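Local coordinates for protein fanconi-associated nuclease 1 homolog (Pseudomonas aeruginosa, PDB 5Y7Q) that belongs to the FAN1 family of nucleases, with FAN1-type HTH, SAP and C-terminal VRR-NUC regions, and is seen here bound to DNA, at residues L245-R249 with R279-Q285; A510-R514 with R557-C562; Y221-F226 with F431-S437; Q124-L129 with A170-W176. One frame throughout, in Å; residues are numbered along the deposited sequence.

Contact 1: L245-R249 with R279-Q285; sequences LFDCR and RVKLLFQ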
# COMPACT_ATOMS: atom_id res chain seq x y z
N LEU A 245 3.06 4.36 -16.29
CA LEU A 245 3.49 3.25 -15.45
C LEU A 245 2.29 2.48 -14.97
O LEU A 245 2.23 1.26 -15.13
CB LEU A 245 4.33 3.76 -14.27
CG LEU A 245 5.56 4.57 -14.69
CD1 LEU A 245 6.31 5.07 -13.48
CD2 LEU A 245 6.45 3.72 -15.58
N PHE A 246 1.28 3.19 -14.44
CA PHE A 246 0.07 2.52 -13.95
C PHE A 246 -0.50 1.59 -15.01
O PHE A 246 -0.78 0.42 -14.74
CB PHE A 246 -0.95 3.57 -13.53
CG PHE A 246 -2.20 3.00 -12.91
CD1 PHE A 246 -3.27 2.59 -13.69
CD2 PHE A 246 -2.32 2.91 -11.53
CE1 PHE A 246 -4.42 2.08 -13.12
CE2 PHE A 246 -3.48 2.40 -10.95
CZ PHE A 246 -4.52 1.99 -11.75
N ASP A 247 -0.62 2.10 -16.24
CA ASP A 247 -1.03 1.27 -17.37
C ASP A 247 -0.15 0.02 -17.49
O ASP A 247 -0.65 -1.10 -17.69
CB ASP A 247 -0.99 2.09 -18.66
CG ASP A 247 -1.51 1.33 -19.87
OD1 ASP A 247 -2.59 0.68 -19.77
OD2 ASP A 247 -0.84 1.38 -20.93
N CYS A 248 1.17 0.19 -17.37
CA CYS A 248 2.07 -0.95 -17.52
C CYS A 248 1.80 -2.01 -16.47
O CYS A 248 1.71 -3.20 -16.78
CB CYS A 248 3.53 -0.51 -17.47
SG CYS A 248 4.10 0.21 -19.02
N ARG A 249 1.67 -1.60 -15.21
CA ARG A 249 1.35 -2.55 -14.15
C ARG A 249 0.06 -3.29 -14.46
O ARG A 249 -0.00 -4.52 -14.32
CB ARG A 249 1.26 -1.84 -12.81
CG ARG A 249 0.84 -2.70 -11.65
CD ARG A 249 0.93 -1.92 -10.35
NE ARG A 249 2.27 -1.38 -10.12
CZ ARG A 249 3.17 -1.87 -9.25
NH1 ARG A 249 2.87 -2.92 -8.49
NH2 ARG A 249 4.37 -1.29 -9.14
N ARG A 279 8.66 3.74 -11.29
CA ARG A 279 9.26 2.98 -12.39
C ARG A 279 10.11 1.86 -11.85
O ARG A 279 10.02 0.70 -12.30
CB ARG A 279 10.12 3.88 -13.26
CG ARG A 279 10.96 3.07 -14.22
CD ARG A 279 11.61 3.93 -15.26
NE ARG A 279 12.98 4.21 -14.87
CZ ARG A 279 14.01 3.49 -15.28
NH1 ARG A 279 15.24 3.80 -14.88
NH2 ARG A 279 13.81 2.45 -16.10
N VAL A 280 10.96 2.19 -10.89
CA VAL A 280 11.97 1.27 -10.38
C VAL A 280 11.31 0.10 -9.66
O VAL A 280 11.73 -1.06 -9.79
CB VAL A 280 12.95 2.09 -9.51
CG1 VAL A 280 12.80 1.78 -8.01
CG2 VAL A 280 14.38 1.99 -10.04
N LYS A 281 10.21 0.37 -8.94
CA LYS A 281 9.42 -0.71 -8.36
C LYS A 281 8.90 -1.63 -9.45
O LYS A 281 8.97 -2.86 -9.32
CB LYS A 281 8.26 -0.12 -7.53
CG LYS A 281 7.41 -1.18 -6.82
CD LYS A 281 6.27 -0.56 -6.00
CE LYS A 281 5.48 -1.62 -5.20
NZ LYS A 281 4.20 -1.10 -4.61
N LEU A 282 8.41 -1.05 -10.54
CA LEU A 282 7.82 -1.86 -11.60
C LEU A 282 8.85 -2.80 -12.22
O LEU A 282 8.62 -4.01 -12.36
CB LEU A 282 7.20 -0.94 -12.63
CG LEU A 282 6.32 -1.47 -13.73
CD1 LEU A 282 5.07 -1.98 -13.12
CD2 LEU A 282 6.05 -0.29 -14.62
N LEU A 283 10.01 -2.25 -12.59
CA LEU A 283 11.12 -3.10 -13.02
C LEU A 283 11.36 -4.23 -12.04
O LEU A 283 11.52 -5.40 -12.43
CB LEU A 283 12.39 -2.27 -13.16
CG LEU A 283 12.39 -1.40 -14.39
CD1 LEU A 283 13.68 -0.60 -14.42
CD2 LEU A 283 12.25 -2.26 -15.63
N PHE A 284 11.40 -3.91 -10.74
CA PHE A 284 11.61 -4.93 -9.72
C PHE A 284 10.63 -6.09 -9.90
O PHE A 284 11.05 -7.25 -10.06
CB PHE A 284 11.48 -4.29 -8.33
CG PHE A 284 12.00 -5.14 -7.19
CD1 PHE A 284 13.35 -5.21 -6.93
CD2 PHE A 284 11.13 -5.84 -6.37
CE1 PHE A 284 13.82 -5.98 -5.88
CE2 PHE A 284 11.59 -6.61 -5.34
CZ PHE A 284 12.93 -6.69 -5.09
N GLN A 285 9.33 -5.81 -9.93
CA GLN A 285 8.37 -6.90 -10.03
C GLN A 285 8.55 -7.68 -11.33
O GLN A 285 8.42 -8.91 -11.35
CB GLN A 285 6.95 -6.36 -9.92
CG GLN A 285 6.83 -5.28 -8.88
CD GLN A 285 5.61 -5.44 -8.01
OE1 GLN A 285 5.18 -4.47 -7.37
NE2 GLN A 285 5.05 -6.65 -7.96

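Contact 2: A510-R514 with R557-C562; sequences AWFER and RWLQFC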
# COMPACT_ATOMS: atom_id res chain seq x y z
N ALA A 510 17.27 5.53 21.30
CA ALA A 510 17.97 4.60 20.42
C ALA A 510 17.04 4.05 19.34
O ALA A 510 17.31 4.17 18.13
CB ALA A 510 18.59 3.47 21.25
N TRP A 511 15.90 3.49 19.75
CA TRP A 511 14.94 2.97 18.79
C TRP A 511 14.50 4.05 17.81
O TRP A 511 14.49 3.82 16.59
CB TRP A 511 13.73 2.39 19.52
CG TRP A 511 14.07 1.26 20.38
CD1 TRP A 511 15.07 0.34 20.19
CD2 TRP A 511 13.46 0.93 21.62
NE1 TRP A 511 15.11 -0.55 21.24
CE2 TRP A 511 14.13 -0.21 22.13
CE3 TRP A 511 12.42 1.48 22.36
CZ2 TRP A 511 13.78 -0.81 23.34
CZ3 TRP A 511 12.07 0.89 23.56
CH2 TRP A 511 12.75 -0.25 24.04
N PHE A 512 14.15 5.23 18.31
CA PHE A 512 13.57 6.27 17.45
C PHE A 512 14.56 6.72 16.38
O PHE A 512 14.18 6.94 15.22
CB PHE A 512 13.12 7.45 18.31
CG PHE A 512 11.92 7.14 19.18
CD1 PHE A 512 11.29 5.90 19.10
CD2 PHE A 512 11.41 8.09 20.04
CE1 PHE A 512 10.19 5.59 19.88
CE2 PHE A 512 10.29 7.79 20.81
CZ PHE A 512 9.69 6.55 20.74
N GLU A 513 15.84 6.83 16.74
CA GLU A 513 16.84 7.18 15.74
C GLU A 513 17.05 6.05 14.75
O GLU A 513 17.31 6.31 13.57
CB GLU A 513 18.15 7.57 16.42
CG GLU A 513 18.87 8.74 15.76
CD GLU A 513 18.58 10.08 16.43
OE1 GLU A 513 18.91 10.24 17.63
OE2 GLU A 513 18.03 10.97 15.75
N ARG A 514 16.93 4.79 15.19
CA ARG A 514 17.08 3.70 14.23
C ARG A 514 15.95 3.71 13.21
O ARG A 514 16.18 3.51 12.01
CB ARG A 514 17.13 2.34 14.95
CG ARG A 514 17.51 1.18 14.02
CD ARG A 514 17.59 -0.15 14.76
NE ARG A 514 17.00 -1.24 13.99
CZ ARG A 514 17.68 -2.06 13.18
NH1 ARG A 514 19.00 -1.92 13.02
NH2 ARG A 514 17.02 -3.02 12.54
N ARG A 557 18.29 -8.48 12.81
CA ARG A 557 18.96 -7.20 12.93
C ARG A 557 18.48 -6.46 14.17
O ARG A 557 19.27 -5.81 14.86
CB ARG A 557 18.75 -6.36 11.67
CG ARG A 557 18.91 -7.20 10.41
CD ARG A 557 19.07 -6.36 9.14
NE ARG A 557 17.90 -6.40 8.27
CZ ARG A 557 16.93 -5.49 8.33
NH1 ARG A 557 17.03 -4.51 9.21
NH2 ARG A 557 15.89 -5.56 7.50
N TRP A 558 17.19 -6.58 14.50
CA TRP A 558 16.72 -5.90 15.69
C TRP A 558 17.25 -6.54 16.97
O TRP A 558 17.55 -5.84 17.94
CB TRP A 558 15.20 -5.84 15.71
CG TRP A 558 14.85 -4.52 16.25
CD1 TRP A 558 14.89 -4.13 17.56
CD2 TRP A 558 14.52 -3.36 15.49
NE1 TRP A 558 14.57 -2.80 17.67
CE2 TRP A 558 14.34 -2.30 16.42
CE3 TRP A 558 14.34 -3.11 14.14
CZ2 TRP A 558 13.98 -1.02 16.02
CZ3 TRP A 558 13.99 -1.84 13.75
CH2 TRP A 558 13.81 -0.81 14.68
N LEU A 559 17.40 -7.86 16.98
CA LEU A 559 18.04 -8.52 18.11
C LEU A 559 19.49 -8.08 18.25
O LEU A 559 19.96 -7.83 19.36
CB LEU A 559 17.96 -10.03 17.93
CG LEU A 559 16.59 -10.62 18.15
CD1 LEU A 559 16.79 -12.07 18.47
CD2 LEU A 559 15.93 -9.90 19.28
N GLN A 560 20.22 -8.01 17.14
CA GLN A 560 21.59 -7.54 17.19
C GLN A 560 21.64 -6.12 17.74
O GLN A 560 22.44 -5.81 18.64
CB GLN A 560 22.21 -7.60 15.79
CG GLN A 560 23.70 -7.26 15.73
CD GLN A 560 24.22 -7.09 14.30
OE1 GLN A 560 23.58 -7.52 13.34
NE2 GLN A 560 25.37 -6.44 14.16
N PHE A 561 20.75 -5.26 17.26
CA PHE A 561 20.74 -3.88 17.71
C PHE A 561 20.43 -3.79 19.20
O PHE A 561 21.09 -3.04 19.94
CB PHE A 561 19.72 -3.09 16.91
CG PHE A 561 19.58 -1.67 17.36
CD1 PHE A 561 20.47 -0.71 16.91
CD2 PHE A 561 18.59 -1.30 18.25
CE1 PHE A 561 20.36 0.61 17.33
CE2 PHE A 561 18.47 0.02 18.67
CZ PHE A 561 19.36 0.98 18.21
N CYS A 562 19.44 -4.55 19.65
CA CYS A 562 19.05 -4.51 21.06
C CYS A 562 20.14 -5.06 21.97
O CYS A 562 20.45 -4.47 23.01
CB CYS A 562 17.75 -5.28 21.25
SG CYS A 562 16.25 -4.36 20.85

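Contact 3: Y221-F226 with F431-S437; sequences YESVEF and FFHPFHS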
# COMPACT_ATOMS: atom_id res chain seq x y z
N TYR A 221 -8.77 12.28 9.30
CA TYR A 221 -7.44 12.68 8.87
C TYR A 221 -7.02 13.94 9.60
O TYR A 221 -7.86 14.79 9.93
CB TYR A 221 -7.40 12.94 7.37
CG TYR A 221 -7.65 11.71 6.51
CD1 TYR A 221 -8.94 11.41 6.04
CD2 TYR A 221 -6.60 10.87 6.15
CE1 TYR A 221 -9.17 10.30 5.25
CE2 TYR A 221 -6.82 9.77 5.37
CZ TYR A 221 -8.10 9.49 4.92
OH TYR A 221 -8.30 8.39 4.13
N GLU A 222 -5.71 14.06 9.85
CA GLU A 222 -5.19 15.26 10.50
C GLU A 222 -5.25 16.43 9.53
O GLU A 222 -4.98 16.28 8.34
CB GLU A 222 -3.76 15.05 10.99
CG GLU A 222 -3.03 16.32 11.45
CD GLU A 222 -3.50 16.88 12.80
OE1 GLU A 222 -4.66 17.34 12.94
OE2 GLU A 222 -2.68 16.88 13.74
N SER A 223 -5.62 17.60 10.05
CA SER A 223 -5.77 18.79 9.23
C SER A 223 -4.45 19.55 9.23
O SER A 223 -3.95 19.93 10.29
CB SER A 223 -6.90 19.68 9.77
OG SER A 223 -6.39 20.93 10.18
N VAL A 224 -3.86 19.72 8.05
CA VAL A 224 -2.66 20.54 7.89
C VAL A 224 -3.06 21.79 7.13
O VAL A 224 -3.87 21.73 6.20
CB VAL A 224 -1.55 19.80 7.13
CG1 VAL A 224 -0.31 20.66 7.06
CG2 VAL A 224 -1.25 18.48 7.76
N GLU A 225 -2.48 22.92 7.53
CA GLU A 225 -2.64 24.14 6.76
C GLU A 225 -1.44 24.26 5.84
O GLU A 225 -0.32 24.50 6.30
CB GLU A 225 -2.81 25.35 7.68
CG GLU A 225 -4.17 25.39 8.46
CD GLU A 225 -5.42 24.96 7.63
OE1 GLU A 225 -5.68 23.74 7.48
OE2 GLU A 225 -6.15 25.85 7.13
N PHE A 226 -1.67 24.08 4.54
CA PHE A 226 -0.64 24.05 3.51
C PHE A 226 -0.90 25.17 2.51
O PHE A 226 -2.00 25.73 2.44
CB PHE A 226 -0.60 22.70 2.80
CG PHE A 226 -1.95 22.14 2.47
CD1 PHE A 226 -2.57 21.24 3.34
CD2 PHE A 226 -2.61 22.51 1.31
CE1 PHE A 226 -3.83 20.72 3.05
CE2 PHE A 226 -3.88 22.00 1.00
CZ PHE A 226 -4.49 21.10 1.88
N PHE A 431 1.73 18.08 1.93
CA PHE A 431 0.28 17.88 1.98
C PHE A 431 -0.39 18.82 0.98
O PHE A 431 -0.21 20.04 1.06
CB PHE A 431 -0.27 18.12 3.39
CG PHE A 431 0.45 17.37 4.48
CD1 PHE A 431 -0.11 16.22 5.04
CD2 PHE A 431 1.67 17.82 4.98
CE1 PHE A 431 0.55 15.51 6.06
CE2 PHE A 431 2.33 17.10 6.01
CZ PHE A 431 1.76 15.94 6.55
N PHE A 432 -1.06 18.24 -0.03
CA PHE A 432 -1.88 18.98 -0.98
C PHE A 432 -3.40 18.73 -0.92
O PHE A 432 -4.11 19.18 -1.83
CB PHE A 432 -1.35 18.77 -2.40
CG PHE A 432 -0.80 17.42 -2.64
CD1 PHE A 432 -1.56 16.45 -3.27
CD2 PHE A 432 0.49 17.10 -2.24
CE1 PHE A 432 -1.06 15.21 -3.50
CE2 PHE A 432 1.00 15.84 -2.45
CZ PHE A 432 0.23 14.89 -3.08
N HIS A 433 -3.92 17.98 0.05
CA HIS A 433 -5.37 17.83 0.14
C HIS A 433 -5.73 17.33 1.55
O HIS A 433 -4.85 16.97 2.33
CB HIS A 433 -5.90 16.88 -0.95
CG HIS A 433 -5.19 15.57 -0.99
ND1 HIS A 433 -5.34 14.60 -0.02
CD2 HIS A 433 -4.30 15.06 -1.88
CE1 HIS A 433 -4.59 13.56 -0.31
NE2 HIS A 433 -3.97 13.80 -1.45
N PRO A 434 -7.02 17.28 1.89
CA PRO A 434 -7.42 16.97 3.27
C PRO A 434 -7.22 15.52 3.70
O PRO A 434 -7.51 15.22 4.86
CB PRO A 434 -8.92 17.31 3.28
CG PRO A 434 -9.09 18.26 2.23
CD PRO A 434 -8.16 17.84 1.14
N PHE A 435 -6.92 14.61 2.78
CA PHE A 435 -7.00 13.16 3.01
C PHE A 435 -5.66 12.42 3.16
O PHE A 435 -5.65 11.20 2.99
CB PHE A 435 -7.86 12.56 1.91
CG PHE A 435 -9.18 13.25 1.77
CD1 PHE A 435 -10.21 12.99 2.66
CD2 PHE A 435 -9.37 14.21 0.80
CE1 PHE A 435 -11.41 13.65 2.56
CE2 PHE A 435 -10.57 14.88 0.70
CZ PHE A 435 -11.60 14.59 1.58
N HIS A 436 -4.54 13.10 3.36
CA HIS A 436 -3.25 12.41 3.56
C HIS A 436 -3.16 11.70 4.91
O HIS A 436 -3.26 12.33 5.97
CB HIS A 436 -2.07 13.38 3.50
CG HIS A 436 -1.91 14.09 2.20
ND1 HIS A 436 -1.19 13.57 1.15
CD2 HIS A 436 -2.33 15.31 1.80
CE1 HIS A 436 -1.20 14.42 0.14
NE2 HIS A 436 -1.88 15.49 0.51
N SER A 437 -2.87 10.40 4.89
CA SER A 437 -2.57 9.74 6.15
C SER A 437 -1.12 9.96 6.59
O SER A 437 -0.84 9.91 7.79
CB SER A 437 -2.91 8.25 6.06
OG SER A 437 -1.86 7.56 5.43

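Contact 4: Q124-L129 with A170-W176; sequences QPTLEL and ARRLAEW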
# COMPACT_ATOMS: atom_id res chain seq x y z
N GLN A 124 -26.56 2.45 -26.62
CA GLN A 124 -26.28 1.41 -27.61
C GLN A 124 -24.80 1.36 -28.00
O GLN A 124 -24.43 1.67 -29.15
CB GLN A 124 -27.16 1.61 -28.87
CG GLN A 124 -27.44 0.32 -29.67
CD GLN A 124 -28.91 0.15 -30.02
OE1 GLN A 124 -29.72 -0.23 -29.17
NE2 GLN A 124 -29.27 0.40 -31.29
N PRO A 125 -23.92 0.99 -27.08
CA PRO A 125 -22.52 0.75 -27.42
C PRO A 125 -22.37 -0.62 -28.06
O PRO A 125 -23.33 -1.37 -28.21
CB PRO A 125 -21.83 0.75 -26.06
CG PRO A 125 -22.88 0.09 -25.20
CD PRO A 125 -24.19 0.66 -25.66
N THR A 126 -21.13 -0.96 -28.38
CA THR A 126 -20.79 -2.25 -28.95
C THR A 126 -20.20 -3.14 -27.87
O THR A 126 -19.33 -2.70 -27.11
CB THR A 126 -19.83 -2.09 -30.12
OG1 THR A 126 -20.43 -1.24 -31.10
CG2 THR A 126 -19.55 -3.43 -30.76
N LEU A 127 -20.68 -4.37 -27.78
CA LEU A 127 -20.38 -5.24 -26.66
C LEU A 127 -19.66 -6.50 -27.13
O LEU A 127 -20.09 -7.16 -28.08
CB LEU A 127 -21.67 -5.61 -25.91
CG LEU A 127 -22.39 -4.41 -25.27
CD1 LEU A 127 -23.85 -4.71 -24.88
CD2 LEU A 127 -21.61 -3.92 -24.04
N GLU A 128 -18.52 -6.79 -26.49
CA GLU A 128 -17.95 -8.12 -26.50
C GLU A 128 -18.84 -9.06 -25.69
O GLU A 128 -19.54 -8.64 -24.76
CB GLU A 128 -16.53 -8.11 -25.95
CG GLU A 128 -15.53 -7.45 -26.88
CD GLU A 128 -15.24 -8.30 -28.12
OE1 GLU A 128 -15.31 -9.55 -28.02
OE2 GLU A 128 -14.96 -7.72 -29.20
N LEU A 129 -18.82 -10.34 -26.07
CA LEU A 129 -19.68 -11.32 -25.42
C LEU A 129 -19.52 -11.29 -23.91
O LEU A 129 -20.50 -11.42 -23.17
CB LEU A 129 -19.35 -12.70 -25.96
CG LEU A 129 -20.11 -13.89 -25.39
CD1 LEU A 129 -21.61 -13.67 -25.31
CD2 LEU A 129 -19.79 -15.03 -26.30
N ALA A 170 -18.22 -8.67 -31.94
CA ALA A 170 -18.99 -7.81 -31.05
C ALA A 170 -20.18 -7.19 -31.79
O ALA A 170 -20.16 -7.00 -33.01
CB ALA A 170 -18.11 -6.73 -30.44
N ARG A 171 -21.22 -6.88 -31.03
CA ARG A 171 -22.49 -6.40 -31.58
C ARG A 171 -23.03 -5.33 -30.65
O ARG A 171 -22.68 -5.27 -29.47
CB ARG A 171 -23.50 -7.56 -31.72
CG ARG A 171 -23.01 -8.75 -32.56
CD ARG A 171 -23.79 -10.06 -32.31
NE ARG A 171 -23.47 -11.09 -33.31
CZ ARG A 171 -24.23 -12.15 -33.56
NH1 ARG A 171 -25.36 -12.36 -32.90
NH2 ARG A 171 -23.86 -13.02 -34.50
N ARG A 172 -23.90 -4.47 -31.17
CA ARG A 172 -24.72 -3.67 -30.27
C ARG A 172 -25.63 -4.61 -29.48
O ARG A 172 -25.83 -5.77 -29.85
CB ARG A 172 -25.56 -2.63 -31.03
CG ARG A 172 -24.82 -1.82 -32.12
CD ARG A 172 -25.79 -1.04 -33.04
NE ARG A 172 -25.63 -1.37 -34.47
CZ ARG A 172 -26.62 -1.77 -35.29
NH1 ARG A 172 -27.87 -1.90 -34.86
NH2 ARG A 172 -26.36 -2.04 -36.58
N LEU A 173 -26.15 -4.12 -28.36
CA LEU A 173 -27.12 -4.91 -27.60
C LEU A 173 -28.33 -5.29 -28.45
O LEU A 173 -28.84 -6.41 -28.34
CB LEU A 173 -27.56 -4.16 -26.34
CG LEU A 173 -28.74 -4.76 -25.55
CD1 LEU A 173 -28.51 -6.23 -25.21
CD2 LEU A 173 -29.03 -3.99 -24.27
N ALA A 174 -28.80 -4.37 -29.29
CA ALA A 174 -29.94 -4.67 -30.16
C ALA A 174 -29.62 -5.81 -31.12
O ALA A 174 -30.51 -6.60 -31.46
CB ALA A 174 -30.36 -3.42 -30.93
N GLU A 175 -28.37 -5.92 -31.57
CA GLU A 175 -27.98 -7.03 -32.43
C GLU A 175 -27.75 -8.33 -31.68
O GLU A 175 -27.68 -9.39 -32.31
CB GLU A 175 -26.72 -6.67 -33.21
CG GLU A 175 -26.90 -5.61 -34.29
CD GLU A 175 -25.60 -5.24 -34.97
OE1 GLU A 175 -25.45 -5.54 -36.19
OE2 GLU A 175 -24.71 -4.66 -34.28
N TRP A 176 -27.62 -8.30 -30.35
CA TRP A 176 -27.51 -9.55 -29.61
C TRP A 176 -28.89 -10.18 -29.42
O TRP A 176 -29.17 -11.26 -29.94
CB TRP A 176 -26.82 -9.34 -28.26
CG TRP A 176 -25.31 -9.24 -28.30
CD1 TRP A 176 -24.57 -8.15 -27.98
CD2 TRP A 176 -24.38 -10.28 -28.65
NE1 TRP A 176 -23.23 -8.43 -28.11
CE2 TRP A 176 -23.08 -9.73 -28.52
CE3 TRP A 176 -24.51 -11.60 -29.06
CZ2 TRP A 176 -21.93 -10.46 -28.79
CZ3 TRP A 176 -23.36 -12.33 -29.33
CH2 TRP A 176 -22.09 -11.75 -29.18

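Contact 1: L245-R249 with R279-Q285
Arg249 reaches from helix 236-253 to three side chains of helix 273-292: Leu282, Gln285 and Lys281. Its CB lies against Leu282, 3.8 Å from Leu282 CD1. With CG anti to the backbone N (chi1 176°), the chain runs past the leucine in the opposite sense until a bend at chi3 turns the head group, and Arg249 NE passes 4.1 Å from the same CD1. At the tip, Arg249 NH1 donates a hydrogen bond to Gln285 OE1 (3.0 Å, 152° at the hydrogen). The amide is turned steeply against the guanidinium, and NH1 reaches OE1 from above the carbonyl plane. The other nitrogen, Arg249 NH2, touches the aliphatic part of Lys281, 3.7 Å from Lys281 CD. The lysine ammonium is also near, with Lys281 NZ 4.5 Å from Arg249 NH1, so positive charge gathers on this side of the pair.

Beside these polar groups the packing is apolar. Leu282 CD2 meets Cys248 CB at 3.8 Å and Leu245 CD2 at 4.1 Å, while Leu245 CD1 lies against the backbone N of Arg279, whose own guanidinium pairs with Glu276. The arrangement is that of two nearly parallel helices, their local axes 10.5 Å apart and 16° from alignment, packed side by side with a leucine-lined seam in the helical middle of the chain.

Contact 2: A510-R514 with R557-C562
Arg514 of helix 505-517 lies against Trp558 and Phe561 of helix 553-564, which forms the crossover of a beta-alpha-beta unit between strands 538-545 and 569-577 in the VRR-NUC domain, a branch of the PD-(D/E)XK nuclease fold. In the arginine, CG anti to the backbone N (chi1 -170°) and an extended chi2 carry CD over two rings; the bend at chi3 then turns NE and the guanidinium onto the indole of Trp558. Arg514 CD is centred above the Phe561 face, 3.6 Å from the ring centroid, and also makes a CH-pi contact with the six-membered ring of Trp558. Beyond it the guanidinium stands almost upright on the indole, their planes 87° apart, in a cation-pi contact that brings Arg514 CZ to 4.0 Å from the Trp558 six-membered centroid. Arg557 comes close with a second positive group, and Asp342 lies near both: it touches Arg557 and forms a long, weak ion pair with Arg514.

Phe561, with chi1 177°, projects between the helices and meets the indole of Trp511 edge against edge, Phe561 CE2 toward Trp511 CD1. Trp511 and Trp558 meet obliquely, neither stacked nor edge-to-face. Next to this, Cys562 makes an oblique sulfur-aromatic contact, with Cys562 SG 4.0 Å from Trp511 NE1.

Contact 3: Y221-F226 with F431-S437
Tyr221 lays one face of its ring over the backbone of Phe435, with Phe435 CA centred 3.8 Å from the ring centroid in a CH-pi contact. The Phe435 ring turns its edge to the tyrosine face in an offset edge-to-face pair, planes at 87°, and Phe435 CD1 lies 3.9 Å from Tyr221 CE1. Further along, Val224 sets one methyl over the middle of another aromatic face: Val224 CG2 is 3.7 Å from the Phe431 centroid. Phe226 completes the row. Its CG sits between the backbone N and the carbonyl carbon (chi1 42°), which swings the ring over the Phe431 carbonyl and the Phe432 backbone. The oxygen Phe431 O also accepts a bond from Ser230.

The partner loop makes a type I turn from His433 to His436, held by bonds from its own imidazoles. Phe432 N donates to His436 NE2 at 2.9 Å, and Phe435 N donates to His433 ND1 in the imidazole plane at 3.2 Å; His433 NE2 is bonded in turn to the carbonyl of Phe201. No hydrogen bond joins the two segments. This is aromatic loop-to-loop packing beside a DNA-binding surface, for Tyr221 also packs against a thymine base of the bound DNA.

Contact 4: Q124-L129 with A170-W176
Leu127 and Arg171 form a hydrogen-bonded antiparallel pair, with Leu127 N donating to Arg171 O (2.8 Å, 163° at the hydrogen) and Arg171 N donating back to Leu127 O at 3.2 Å. Next to them the strands touch through a CA-H...O contact, Arg172 CA to Pro125 O at 3.4 Å. The side chains of Leu127 and Arg171 share one face of this short pair of strands, and on that face lies Trp176. Its CG is anti to the carbonyl carbon (chi1 -80°), and the indole is turned so that Trp176 NE1 meets Leu127 O at its edge, in the ring plane. The bond is weak, at 3.4 Å, and makes Leu127 O an acceptor for two donors. Arg171 CD lies over one face of the same ring, toward its rim.

The pair forms a minimal, weakly bonded two-stranded antiparallel sheet in the SAP region of this FAN1-type protein, and it brings the start of helix 129-135, where Glu128 is the N-cap residue, against the short, weakly bonded helix 173-176. Gln131 of the first helix accepts a bond from Glu128 N. Inside this corner Leu127 and Leu173 lie side by side, pointing the same way, with Leu127 CD1 4.0 Å from Leu173 CB, and Leu129 packs on the benzo end of Trp176. Toward the surface, Gln124 CG rests on Arg172 CB at 3.8 Å. Arg172 N donates to Glu175 OE2 at 3.2 Å, and that oxygen also lies over one face of the Arg172 guanidinium as a charge contact.

In the fold
Along the chain contact 4 closes first, within the SAP region, about 45 Å from contact 3 and 62 Å from contact 2 between centres, on the opposite side of the chain's centre from the latter. Contact 3 then spans 204 residues, joining the loop before helix 236-253 to the one before helix 447-450. Contact 1 pairs two helices within that span, its centre about 27 Å from that of contact 3. Contact 2 follows in the VRR-NUC domain, its centre about 32 Å from that of contact 1. No two contacts touch. Contacts 1, 2 and 4 each join parts close in sequence, whereas contact 3 bridges distant sequence close to the bound DNA.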